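Local coordinates for protein ubiquinol-cytochrome C chaperone (Brucella abortus NCTC 8038, PDB 6RWT) that probably acts as a chaperone in respiratory complex III assembly, as its mitochondrial homolog Cbp3 does by interacting with newly synthesized cytochrome b, at residues K11-I16 and A72-D77; K31-Q36 and G149-Q154; P66-L71 and I162-L167; R133-R136 and F141-H144. All blocks are in the same frame, centred on the assembly; numbering follows the deposited sequence.

Contact 1: residues K11-I16 and A72-D77. With MG (magnesium ion), chain C.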
loop_
_atom_site.group_PDB
_atom_site.type_symbol
_atom_site.label_atom_id
_atom_site.label_comp_id
_atom_site.label_asym_id
_atom_site.label_seq_id
_atom_site.Cartn_x
_atom_site.Cartn_y
_atom_site.Cartn_z
ATOM N N LYS A 11 6.786 14.249 -18.852
ATOM C CA LYS A 11 6.324 15.268 -17.885
ATOM C C LYS A 11 5.004 14.841 -17.220
ATOM O O LYS A 11 4.860 14.917 -15.989
ATOM C CB LYS A 11 6.176 16.638 -18.572
ATOM C CG LYS A 11 5.770 17.783 -17.651
ATOM C CD LYS A 11 5.717 19.111 -18.396
ATOM C CE LYS A 11 5.207 20.227 -17.496
ATOM N NZ LYS A 11 5.188 21.535 -18.205
ATOM N N ALA A 12 4.066 14.370 -18.037
ATOM C CA ALA A 12 2.768 13.875 -17.562
ATOM C C ALA A 12 2.930 12.704 -16.589
ATOM O O ALA A 12 2.204 12.619 -15.589
ATOM C CB ALA A 12 1.890 13.465 -18.734
ATOM N N ASN A 13 3.895 11.826 -16.877
ATOM C CA ASN A 13 4.202 10.676 -16.012
ATOM C C ASN A 13 4.540 11.113 -14.591
ATOM O O ASN A 13 4.031 10.538 -13.627
ATOM C CB ASN A 13 5.371 9.853 -16.572
ATOM C CG ASN A 13 5.698 8.636 -15.708
ATOM O OD1 ASN A 13 4.978 7.635 -15.732
ATOM N ND2 ASN A 13 6.794 8.720 -14.942
ATOM N N GLU A 14 5.384 12.133 -14.470
ATOM C CA GLU A 14 5.778 12.641 -13.151
ATOM C C GLU A 14 4.582 13.194 -12.372
ATOM O O GLU A 14 4.461 12.950 -11.164
ATOM C CB GLU A 14 6.913 13.667 -13.270
ATOM C CG GLU A 14 8.211 13.113 -13.880
ATOM C CD GLU A 14 8.718 11.857 -13.185
ATOM O OE1 GLU A 14 8.773 10.797 -13.839
ATOM O OE2 GLU A 14 9.045 11.922 -11.979
ATOM N N ALA A 15 3.696 13.913 -13.061
ATOM C CA ALA A 15 2.449 14.404 -12.452
ATOM C C ALA A 15 1.516 13.265 -12.006
ATOM O O ALA A 15 0.933 13.333 -10.925
ATOM C CB ALA A 15 1.731 15.353 -13.401
ATOM N N ILE A 16 1.392 12.225 -12.829
ATOM C CA ILE A 16 0.588 11.028 -12.490
ATOM C C ILE A 16 1.133 10.292 -11.254
ATOM O O ILE A 16 0.370 9.938 -10.354
ATOM C CB ILE A 16 0.468 10.070 -13.706
ATOM C CG1 ILE A 16 -0.417 10.715 -14.790
ATOM C CG2 ILE A 16 -0.093 8.699 -13.317
ATOM C CD1 ILE A 16 -0.303 10.069 -16.155
ATOM N N ALA A 72 3.403 0.633 -11.283
ATOM C CA ALA A 72 3.705 -0.160 -10.070
ATOM C C ALA A 72 5.173 0.010 -9.643
ATOM O O ALA A 72 5.453 0.201 -8.460
ATOM C CB ALA A 72 3.382 -1.639 -10.284
ATOM N N GLN A 73 6.096 -0.045 -10.610
ATOM C CA GLN A 73 7.525 0.193 -10.343
ATOM C C GLN A 73 7.769 1.593 -9.736
ATOM O O GLN A 73 8.559 1.742 -8.793
ATOM C CB GLN A 73 8.356 0.067 -11.631
ATOM C CG GLN A 73 8.483 -1.323 -12.241
ATOM C CD GLN A 73 9.322 -1.339 -13.527
ATOM O OE1 GLN A 73 9.479 -0.317 -14.215
ATOM N NE2 GLN A 73 9.865 -2.506 -13.852
ATOM N N GLU A 74 7.095 2.607 -10.290
ATOM C CA GLU A 74 7.194 3.992 -9.802
ATOM C C GLU A 74 6.692 4.129 -8.360
ATOM O O GLU A 74 7.335 4.784 -7.543
ATOM C CB GLU A 74 6.401 4.958 -10.699
ATOM C CG GLU A 74 6.946 5.150 -12.117
ATOM C CD GLU A 74 8.007 6.233 -12.254
ATOM O OE1 GLU A 74 8.494 6.773 -11.227
ATOM O OE2 GLU A 74 8.361 6.555 -13.420
ATOM N N ILE A 75 5.544 3.521 -8.068
ATOM C CA ILE A 75 4.953 3.591 -6.725
ATOM C C ILE A 75 5.834 2.854 -5.705
ATOM O O ILE A 75 6.070 3.364 -4.603
ATOM C CB ILE A 75 3.499 3.065 -6.719
ATOM C CG1 ILE A 75 2.593 4.024 -7.512
ATOM C CG2 ILE A 75 3.001 2.875 -5.288
ATOM C CD1 ILE A 75 2.667 5.472 -7.070
ATOM N N ALA A 76 6.352 1.685 -6.082
ATOM C CA ALA A 76 7.317 0.958 -5.245
ATOM C C ALA A 76 8.584 1.788 -4.968
ATOM O O ALA A 76 9.031 1.864 -3.825
ATOM C CB ALA A 76 7.676 -0.386 -5.874
ATOM N N ASP A 77 9.112 2.456 -5.997
ATOM C CA ASP A 77 10.287 3.344 -5.860
ATOM C C ASP A 77 10.020 4.462 -4.846
ATOM O O ASP A 77 10.835 4.705 -3.942
ATOM C CB ASP A 77 10.665 3.959 -7.226
ATOM C CG ASP A 77 11.974 4.763 -7.190
ATOM O OD1 ASP A 77 13.023 4.191 -6.823
ATOM O OD2 ASP A 77 11.969 5.962 -7.556
HETATM MG MG MG C . 10.042 8.026 -10.721
HETATM O O HOH W 1 10.111 8.590 -12.845
HETATM O O HOH W 2 8.877 9.687 -10.321
HETATM O O HOH W 3 9.989 7.471 -8.751
HETATM O O HOH W 4 11.827 9.071 -10.540
HETATM O O HOH W 5 11.306 6.337 -11.162
#
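N13 and E74 join helix 2-28 to helix 66-89 in a polar surface contact built beside a hydrated magnesium ion. The helices stand well apart here: the closest CA atoms, those of E14 and E74, are 9.4 Å from each other, so the side chains must bridge the gap. N13 extends with CG anti to the backbone N (chi1 -179°), and its ND2 donates to E74 OE2 over 3.1 Å at an N-H...O angle of 157°. The acceptor lies near the plane of the amide, whereas the donor approaches from above the carboxylate, 60° out of its plane. The same ND2 also donates to E14 OE1 at 3.1 Å, which holds the amide between two carboxylates.

E74 divides its oxygens between two tasks. OE1 binds the magnesium at 2.1 Å, and five waters complete an octahedral shell, while OE2 accepts from N13 and from a metal-bound water. That water also donates to E14 OE1, so the 4.3 Å separation of E14 OE1 and E74 OE2 is bridged by donors, and the nearby cation probably offsets their like charges. Other metal waters donate to E14 OE2 and D77 OD2, which puts E14 and D77 in the second shell of the metal. Next to this polar contact, I75 packs on V20, Y21 and I24 of helix 2-28, and A72 meets L58 and M61 of helix 43-61.

Contact 2: residues K31-Q36 and G149-Q154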
loop_
_atom_site.group_PDB
_atom_site.type_symbol
_atom_site.label_atom_id
_atom_site.label_comp_id
_atom_site.label_asym_id
_atom_site.label_seq_id
_atom_site.Cartn_x
_atom_site.Cartn_y
_atom_site.Cartn_z
ATOM N N LYS A 31 -8.473 8.638 9.870
ATOM C CA LYS A 31 -8.441 8.681 11.345
ATOM C C LYS A 31 -9.024 7.446 12.034
ATOM O O LYS A 31 -8.525 7.037 13.090
ATOM C CB LYS A 31 -9.141 9.947 11.870
ATOM C CG LYS A 31 -8.457 11.252 11.488
ATOM C CD LYS A 31 -7.152 11.478 12.235
ATOM C CE LYS A 31 -6.510 12.804 11.850
ATOM N NZ LYS A 31 -7.340 13.978 12.243
ATOM N N ARG A 32 -10.047 6.839 11.429
ATOM C CA ARG A 32 -10.733 5.685 12.028
ATOM C C ARG A 32 -9.798 4.505 12.333
ATOM O O ARG A 32 -10.018 3.790 13.308
ATOM C CB ARG A 32 -11.905 5.212 11.150
ATOM C CG ARG A 32 -12.881 4.294 11.873
ATOM C CD ARG A 32 -14.066 3.887 11.008
ATOM N NE ARG A 32 -15.072 3.147 11.781
ATOM C CZ ARG A 32 -16.142 2.542 11.267
ATOM N NH1 ARG A 32 -16.376 2.556 9.952
ATOM N NH2 ARG A 32 -16.992 1.907 12.077
ATOM N N PHE A 33 -8.753 4.305 11.523
ATOM C CA PHE A 33 -7.805 3.213 11.792
ATOM C C PHE A 33 -7.206 3.340 13.200
ATOM O O PHE A 33 -7.076 2.353 13.912
ATOM C CB PHE A 33 -6.629 3.178 10.796
ATOM C CG PHE A 33 -7.018 3.032 9.342
ATOM C CD1 PHE A 33 -7.943 2.075 8.920
ATOM C CD2 PHE A 33 -6.394 3.823 8.375
ATOM C CE1 PHE A 33 -8.269 1.950 7.573
ATOM C CE2 PHE A 33 -6.716 3.696 7.035
ATOM C CZ PHE A 33 -7.660 2.756 6.632
ATOM N N TYR A 34 -6.863 4.571 13.582
ATOM C CA TYR A 34 -6.118 4.857 14.807
ATOM C C TYR A 34 -7.031 5.159 16.005
ATOM O O TYR A 34 -6.656 4.928 17.159
ATOM C CB TYR A 34 -5.146 6.017 14.559
ATOM C CG TYR A 34 -4.272 5.816 13.323
ATOM C CD1 TYR A 34 -3.102 5.041 13.375
ATOM C CD2 TYR A 34 -4.646 6.349 12.092
ATOM C CE1 TYR A 34 -2.318 4.844 12.235
ATOM C CE2 TYR A 34 -3.873 6.158 10.951
ATOM C CZ TYR A 34 -2.708 5.405 11.022
ATOM O OH TYR A 34 -1.945 5.222 9.879
ATOM N N ALA A 35 -8.216 5.688 15.738
ATOM C CA ALA A 35 -9.200 5.890 16.792
ATOM C C ALA A 35 -9.930 4.553 17.035
ATOM O O ALA A 35 -9.430 3.723 17.802
ATOM C CB ALA A 35 -10.144 7.035 16.444
ATOM N N GLN A 36 -11.049 4.300 16.362
ATOM C CA GLN A 36 -11.880 3.133 16.687
ATOM C C GLN A 36 -11.164 1.781 16.552
ATOM O O GLN A 36 -11.296 0.936 17.431
ATOM C CB GLN A 36 -13.179 3.121 15.866
ATOM C CG GLN A 36 -14.138 2.001 16.270
ATOM C CD GLN A 36 -15.463 2.025 15.532
ATOM O OE1 GLN A 36 -15.637 2.746 14.548
ATOM N NE2 GLN A 36 -16.410 1.221 16.008
ATOM N N GLY A 149 -10.402 -5.965 7.798
ATOM C CA GLY A 149 -10.476 -6.924 6.699
ATOM C C GLY A 149 -11.605 -6.648 5.712
ATOM O O GLY A 149 -11.406 -6.739 4.495
ATOM N N ALA A 150 -12.784 -6.299 6.225
ATOM C CA ALA A 150 -13.905 -5.894 5.363
ATOM C C ALA A 150 -13.543 -4.684 4.492
ATOM O O ALA A 150 -13.835 -4.672 3.297
ATOM C CB ALA A 150 -15.151 -5.603 6.190
ATOM N N TYR A 151 -12.900 -3.683 5.093
ATOM C CA TYR A 151 -12.396 -2.515 4.344
ATOM C C TYR A 151 -11.411 -2.923 3.239
ATOM O O TYR A 151 -11.526 -2.465 2.102
ATOM C CB TYR A 151 -11.762 -1.496 5.298
ATOM C CG TYR A 151 -10.925 -0.403 4.650
ATOM C CD1 TYR A 151 -11.518 0.737 4.098
ATOM C CD2 TYR A 151 -9.531 -0.497 4.619
ATOM C CE1 TYR A 151 -10.746 1.735 3.516
ATOM C CE2 TYR A 151 -8.754 0.493 4.034
ATOM C CZ TYR A 151 -9.361 1.616 3.495
ATOM O OH TYR A 151 -8.593 2.612 2.928
ATOM N N VAL A 152 -10.472 -3.808 3.563
ATOM C CA VAL A 152 -9.457 -4.253 2.589
ATOM C C VAL A 152 -10.101 -5.002 1.403
ATOM O O VAL A 152 -9.760 -4.745 0.248
ATOM C CB VAL A 152 -8.336 -5.082 3.272
ATOM C CG1 VAL A 152 -7.387 -5.689 2.244
ATOM C CG2 VAL A 152 -7.542 -4.208 4.237
ATOM N N LEU A 153 -11.038 -5.902 1.691
ATOM C CA LEU A 153 -11.792 -6.616 0.644
ATOM C C LEU A 153 -12.551 -5.653 -0.287
ATOM O O LEU A 153 -12.492 -5.800 -1.509
ATOM C CB LEU A 153 -12.752 -7.645 1.262
ATOM C CG LEU A 153 -12.082 -8.922 1.783
ATOM C CD1 LEU A 153 -12.897 -9.576 2.897
ATOM C CD2 LEU A 153 -11.839 -9.897 0.637
ATOM N N GLN A 154 -13.233 -4.660 0.285
ATOM C CA GLN A 154 -13.946 -3.653 -0.518
ATOM C C GLN A 154 -13.007 -2.777 -1.370
ATOM O O GLN A 154 -13.344 -2.452 -2.510
ATOM C CB GLN A 154 -14.844 -2.775 0.364
ATOM C CG GLN A 154 -16.012 -3.523 0.991
ATOM C CD GLN A 154 -16.902 -2.624 1.831
ATOM O OE1 GLN A 154 -17.178 -1.485 1.462
ATOM N NE2 GLN A 154 -17.372 -3.143 2.961
#
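The ring edge of F33, at CZ and CE1, points at one face of the Y151 ring, giving an offset edge-to-face pair with planes 69° apart and centroids 5.3 Å apart. F33 CE1 lies 3.8 Å above the Y151 plane, displaced toward the rim, so F33 meets the CD2-CE2 side of that ring and not its centre. The closest atoms, F33 CZ and Y151 CE2, are 3.6 Å apart, and Y151 CE2 and CZ lie at the edge of the F33 ring, near its plane. A chi1 of 167° swings the Y151 ring away from its own backbone N, which carries it from helix 145-161 to the loop. Its hydroxyl hydrogen-bonds with H53 NE2 of helix 43-61.

On the loop side, F33 CB covers a face of the Y34 ring. R32 grips Q36 side-on within the loop that carries F33: NE and NH2, each 2.9 Å from Q36 OE1, reach it from the same face of the amide, tilted about 33° from its plane. M49, L148 and V177 also touch F33. Buried and free of cross-segment hydrogen bonds, the pair is typical aromatic core packing of an all-helical domain, seating an interhelical loop against helix 145-161.

Contact 3: residues P66-L71 and I162-L167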
loop_
_atom_site.group_PDB
_atom_site.type_symbol
_atom_site.label_atom_id
_atom_site.label_comp_id
_atom_site.label_asym_id
_atom_site.label_seq_id
_atom_site.Cartn_x
_atom_site.Cartn_y
_atom_site.Cartn_z
ATOM N N PRO A 66 1.968 -3.119 -19.909
ATOM C CA PRO A 66 3.234 -2.399 -19.654
ATOM C C PRO A 66 3.082 -1.091 -18.878
ATOM O O PRO A 66 3.923 -0.782 -18.029
ATOM C CB PRO A 66 3.774 -2.100 -21.064
ATOM C CG PRO A 66 3.103 -3.072 -21.951
ATOM C CD PRO A 66 1.758 -3.337 -21.353
ATOM N N ALA A 67 2.022 -0.335 -19.159
ATOM C CA ALA A 67 1.792 0.937 -18.463
ATOM C C ALA A 67 1.498 0.736 -16.970
ATOM O O ALA A 67 2.006 1.497 -16.142
ATOM C CB ALA A 67 0.672 1.725 -19.124
ATOM N N LEU A 68 0.684 -0.267 -16.625
ATOM C CA LEU A 68 0.428 -0.556 -15.200
ATOM C C LEU A 68 1.636 -1.181 -14.489
ATOM O O LEU A 68 1.881 -0.880 -13.318
ATOM C CB LEU A 68 -0.819 -1.434 -15.015
ATOM C CG LEU A 68 -2.151 -0.798 -15.415
ATOM C CD1 LEU A 68 -3.300 -1.772 -15.147
ATOM C CD2 LEU A 68 -2.401 0.521 -14.698
ATOM N N ASN A 69 2.401 -2.037 -15.174
ATOM C CA ASN A 69 3.631 -2.571 -14.581
ATOM C C ASN A 69 4.636 -1.436 -14.284
ATOM O O ASN A 69 5.279 -1.447 -13.237
ATOM C CB ASN A 69 4.252 -3.675 -15.459
ATOM C CG ASN A 69 3.450 -4.978 -15.435
ATOM O OD1 ASN A 69 2.757 -5.294 -14.464
ATOM N ND2 ASN A 69 3.553 -5.747 -16.512
ATOM N N ALA A 70 4.742 -0.450 -15.183
ATOM C CA ALA A 70 5.641 0.697 -14.976
ATOM C C ALA A 70 5.166 1.603 -13.836
ATOM O O ALA A 70 5.969 2.054 -13.020
ATOM C CB ALA A 70 5.785 1.505 -16.259
ATOM N N LEU A 71 3.862 1.873 -13.779
ATOM C CA LEU A 71 3.304 2.660 -12.668
ATOM C C LEU A 71 3.557 1.958 -11.318
ATOM O O LEU A 71 3.912 2.616 -10.329
ATOM C CB LEU A 71 1.806 2.935 -12.877
ATOM C CG LEU A 71 1.085 3.819 -11.848
ATOM C CD1 LEU A 71 1.811 5.142 -11.632
ATOM C CD2 LEU A 71 -0.363 4.055 -12.257
ATOM N N ILE A 162 -11.938 -0.383 -11.646
ATOM C CA ILE A 162 -11.361 0.743 -12.390
ATOM C C ILE A 162 -10.712 0.159 -13.656
ATOM O O ILE A 162 -10.006 -0.850 -13.576
ATOM C CB ILE A 162 -10.314 1.537 -11.557
ATOM C CG1 ILE A 162 -10.930 2.080 -10.255
ATOM C CG2 ILE A 162 -9.763 2.717 -12.360
ATOM C CD1 ILE A 162 -9.935 2.681 -9.270
ATOM N N SER A 163 -10.960 0.770 -14.817
ATOM C CA SER A 163 -10.340 0.303 -16.063
ATOM C C SER A 163 -8.811 0.455 -16.025
ATOM O O SER A 163 -8.289 1.352 -15.360
ATOM C CB SER A 163 -10.913 1.042 -17.284
ATOM O OG SER A 163 -10.468 2.388 -17.352
ATOM N N ASP A 164 -8.104 -0.429 -16.730
ATOM C CA ASP A 164 -6.651 -0.287 -16.926
ATOM C C ASP A 164 -6.276 1.110 -17.465
ATOM O O ASP A 164 -5.291 1.707 -17.016
ATOM C CB ASP A 164 -6.112 -1.365 -17.884
ATOM C CG ASP A 164 -6.011 -2.758 -17.248
ATOM O OD1 ASP A 164 -6.478 -2.979 -16.108
ATOM O OD2 ASP A 164 -5.452 -3.657 -17.920
ATOM N N GLU A 165 -7.061 1.614 -18.420
ATOM C CA GLU A 165 -6.842 2.937 -19.027
ATOM C C GLU A 165 -6.948 4.079 -18.005
ATOM O O GLU A 165 -6.070 4.949 -17.942
ATOM C CB GLU A 165 -7.834 3.154 -20.191
ATOM C CG GLU A 165 -7.701 4.486 -20.925
ATOM C CD GLU A 165 -8.545 4.570 -22.190
ATOM O OE1 GLU A 165 -8.088 5.207 -23.162
ATOM O OE2 GLU A 165 -9.663 4.011 -22.221
ATOM N N ALA A 166 -8.011 4.063 -17.198
ATOM C CA ALA A 166 -8.233 5.109 -16.195
ATOM C C ALA A 166 -7.167 5.070 -15.096
ATOM O O ALA A 166 -6.680 6.117 -14.653
ATOM C CB ALA A 166 -9.618 4.986 -15.584
ATOM N N LEU A 167 -6.798 3.863 -14.669
ATOM C CA LEU A 167 -5.798 3.702 -13.612
ATOM C C LEU A 167 -4.423 4.194 -14.075
ATOM O O LEU A 167 -3.728 4.902 -13.337
ATOM C CB LEU A 167 -5.726 2.243 -13.157
ATOM C CG LEU A 167 -4.877 1.924 -11.929
ATOM C CD1 LEU A 167 -5.228 2.787 -10.720
ATOM C CD2 LEU A 167 -5.042 0.450 -11.584
#
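L68 sets its two methyl groups to different uses against the start of helix 164-168, and its side chain runs at about a right angle to those of both D164 and L167. CD1 lies against the D164 carboxylate, 3.5 Å from OD1 of D164. CD2 instead sits beside L167, 4.0 Å from its CG, with the backbone O of D164 at a similar distance. With CG anti to the carbonyl carbon (chi1 -66°), the L68 fork is aimed at the other segment, one methyl toward D164 and the other toward L167. One helical turn further on, L71 adds a smaller contact, its CD2 standing 3.6 Å from L167 O.

The first turn of the short helix is capped by S163 at the N-cap position: S163 OG accepts from A166 N at 3.0 Å, with an N-H...O angle of 159°. D164 is oriented from outside the two segments, through a salt bridge from OD1 to R60 NH2 and a weak hydrogen bond from OD2 to N65 ND2. R60 NH2 also bonds I162 O, and the R60 side chain is touched by both L68 and L167, which joins helix 43-61 to the same packing.

No hydrogen bond crosses between 66-71 and 162-167, so what holds them together is van der Waals packing. The D164 carboxylate lies against a leucine methyl while R60 pairs with its OD1, which would favour the ionised form within a largely apolar contact.

Contact 4: residues R133-R136 and F141-H144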
loop_
_atom_site.group_PDB
_atom_site.type_symbol
_atom_site.label_atom_id
_atom_site.label_comp_id
_atom_site.label_asym_id
_atom_site.label_seq_id
_atom_site.Cartn_x
_atom_site.Cartn_y
_atom_site.Cartn_z
ATOM N N ARG A 133 -1.584 -10.630 12.976
ATOM C CA ARG A 133 -0.163 -11.016 13.026
ATOM C C ARG A 133 0.756 -9.820 12.746
ATOM O O ARG A 133 1.711 -9.575 13.480
ATOM C CB ARG A 133 0.108 -12.129 12.003
ATOM C CG ARG A 133 1.420 -12.877 12.170
ATOM C CD ARG A 133 1.357 -14.276 11.547
ATOM N NE ARG A 133 1.159 -14.233 10.087
ATOM C CZ ARG A 133 0.126 -14.737 9.396
ATOM N NH1 ARG A 133 -0.893 -15.372 9.979
ATOM N NH2 ARG A 133 0.112 -14.602 8.069
ATOM N N ASN A 134 0.443 -9.075 11.691
ATOM C CA ASN A 134 1.288 -7.955 11.248
ATOM C C ASN A 134 1.130 -6.682 12.086
ATOM O O ASN A 134 2.124 -5.986 12.328
ATOM C CB ASN A 134 1.033 -7.627 9.761
ATOM C CG ASN A 134 1.619 -8.667 8.804
ATOM O OD1 ASN A 134 2.359 -9.579 9.198
ATOM N ND2 ASN A 134 1.271 -8.539 7.528
ATOM N N ILE A 135 -0.094 -6.381 12.527
ATOM C CA ILE A 135 -0.423 -5.069 13.126
ATOM C C ILE A 135 -0.612 -5.088 14.653
ATOM O O ILE A 135 -0.149 -4.170 15.329
ATOM C CB ILE A 135 -1.666 -4.441 12.444
ATOM C CG1 ILE A 135 -1.448 -4.373 10.923
ATOM C CG2 ILE A 135 -1.950 -3.047 13.003
ATOM C CD1 ILE A 135 -2.687 -4.057 10.105
ATOM N N ARG A 136 -1.299 -6.103 15.189
ATOM C CA ARG A 136 -1.521 -6.236 16.648
ATOM C C ARG A 136 -1.122 -7.627 17.169
ATOM O O ARG A 136 -1.954 -8.344 17.755
ATOM C CB ARG A 136 -2.978 -5.907 17.019
ATOM C CG ARG A 136 -3.399 -4.457 16.802
ATOM C CD ARG A 136 -2.581 -3.459 17.620
ATOM N NE ARG A 136 -2.546 -3.773 19.052
ATOM C CZ ARG A 136 -3.441 -3.371 19.962
ATOM N NH1 ARG A 136 -4.474 -2.602 19.615
ATOM N NH2 ARG A 136 -3.292 -3.733 21.229
ATOM N N PHE A 141 -6.591 -12.083 20.328
ATOM C CA PHE A 141 -7.783 -11.669 19.581
ATOM C C PHE A 141 -7.856 -10.142 19.473
ATOM O O PHE A 141 -7.854 -9.449 20.492
ATOM C CB PHE A 141 -9.056 -12.206 20.240
ATOM C CG PHE A 141 -10.317 -11.802 19.526
ATOM C CD1 PHE A 141 -10.614 -12.326 18.270
ATOM C CD2 PHE A 141 -11.197 -10.885 20.094
ATOM C CE1 PHE A 141 -11.766 -11.947 17.595
ATOM C CE2 PHE A 141 -12.354 -10.504 19.423
ATOM C CZ PHE A 141 -12.639 -11.039 18.174
ATOM N N TRP A 142 -7.929 -9.634 18.239
ATOM C CA TRP A 142 -8.077 -8.197 17.963
ATOM C C TRP A 142 -9.519 -7.940 17.516
ATOM O O TRP A 142 -9.873 -8.307 16.394
ATOM C CB TRP A 142 -7.083 -7.774 16.872
ATOM C CG TRP A 142 -7.119 -6.307 16.463
ATOM C CD1 TRP A 142 -7.638 -5.262 17.169
ATOM C CD2 TRP A 142 -6.551 -5.741 15.270
ATOM N NE1 TRP A 142 -7.458 -4.080 16.478
ATOM C CE2 TRP A 142 -6.792 -4.350 15.310
ATOM C CE3 TRP A 142 -5.871 -6.279 14.164
ATOM C CZ2 TRP A 142 -6.375 -3.484 14.286
ATOM C CZ3 TRP A 142 -5.456 -5.422 13.151
ATOM C CH2 TRP A 142 -5.709 -4.037 13.220
ATOM N N PRO A 143 -10.357 -7.317 18.384
ATOM C CA PRO A 143 -11.781 -7.109 18.063
ATOM C C PRO A 143 -12.092 -6.439 16.721
ATOM O O PRO A 143 -13.115 -6.759 16.114
ATOM C CB PRO A 143 -12.279 -6.229 19.217
ATOM C CG PRO A 143 -11.394 -6.582 20.360
ATOM C CD PRO A 143 -10.052 -6.905 19.769
ATOM N N HIS A 144 -11.221 -5.535 16.263
ATOM C CA HIS A 144 -11.455 -4.789 15.016
ATOM C C HIS A 144 -10.755 -5.346 13.760
ATOM O O HIS A 144 -10.850 -4.737 12.691
ATOM C CB HIS A 144 -11.109 -3.308 15.238
ATOM C CG HIS A 144 -11.997 -2.637 16.240
ATOM N ND1 HIS A 144 -11.664 -2.530 17.574
ATOM C CD2 HIS A 144 -13.212 -2.055 16.107
ATOM C CE1 HIS A 144 -12.636 -1.905 18.218
ATOM N NE2 HIS A 144 -13.587 -1.606 17.351
#
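R136, the first residue to leave helical geometry after helix 124-135 (psi 60°), and W142, in an extended piece of the following loop, bring their CA atoms to 7.0 Å of each other. The contact closes the loop of a helix-loop-helix connection, folding the lead-in to helix 145-161 back over the end of the preceding helix.

Its main element is a CH-pi interaction. R136 CG stands over the face of the W142 indole, 3.8 Å from the centroid of the six-membered ring and 15° off its normal, and R136 CG is 3.7 Å from W142 CE2. A chi1 of 180° sets the indole opposite its own backbone N, and the W142 side chain crosses that of R136 at about a right angle. Beyond CG the arginine chain bends at chi2 and chi3, which leaves the guanidinium plane tilted against the ring plane. The charged end stays distant: R136 CZ is 5.6 Å from the centroid of the five-membered ring, at most a weak cation-pi attraction. Its firmer partners are D138, in a salt bridge through NH2, and the carbonyl of Q38, bonded to NH1.

I135 fills in beside R136, its CG2 reaching W142 CH2 at 3.9 Å on an oblique line. L148 of helix 145-161 touches both I135 and W142, continuing the apolar packing onto that helix. The opposite face of the indole is met by H144 CA, 4.3 Å above its plane, and W142 NE1, the polar atom of this buried ring, hydrogen-bonds to F37 O.

In the fold
From the N terminus, contact 1 closes first, bringing helix 66-89 back to helix 2-28. Contact 2 opens within that span, in the loop after helix 2-28, and closes on helix 145-161; contact 3 starts next to contact 1 on helix 66-89 and closes at helix 164-168. These three loops cross one another pairwise. Contact 4 is local, linking the end of helix 124-135 to the loop that follows; it falls within the spans of contacts 2 and 3 and comes after contact 1. Contacts 1 and 3, with centres 11 Å apart, lie on the same side of the chain's centre; contacts 2 and 4 lie on the side opposite contact 1 and touch through Q36 and H144.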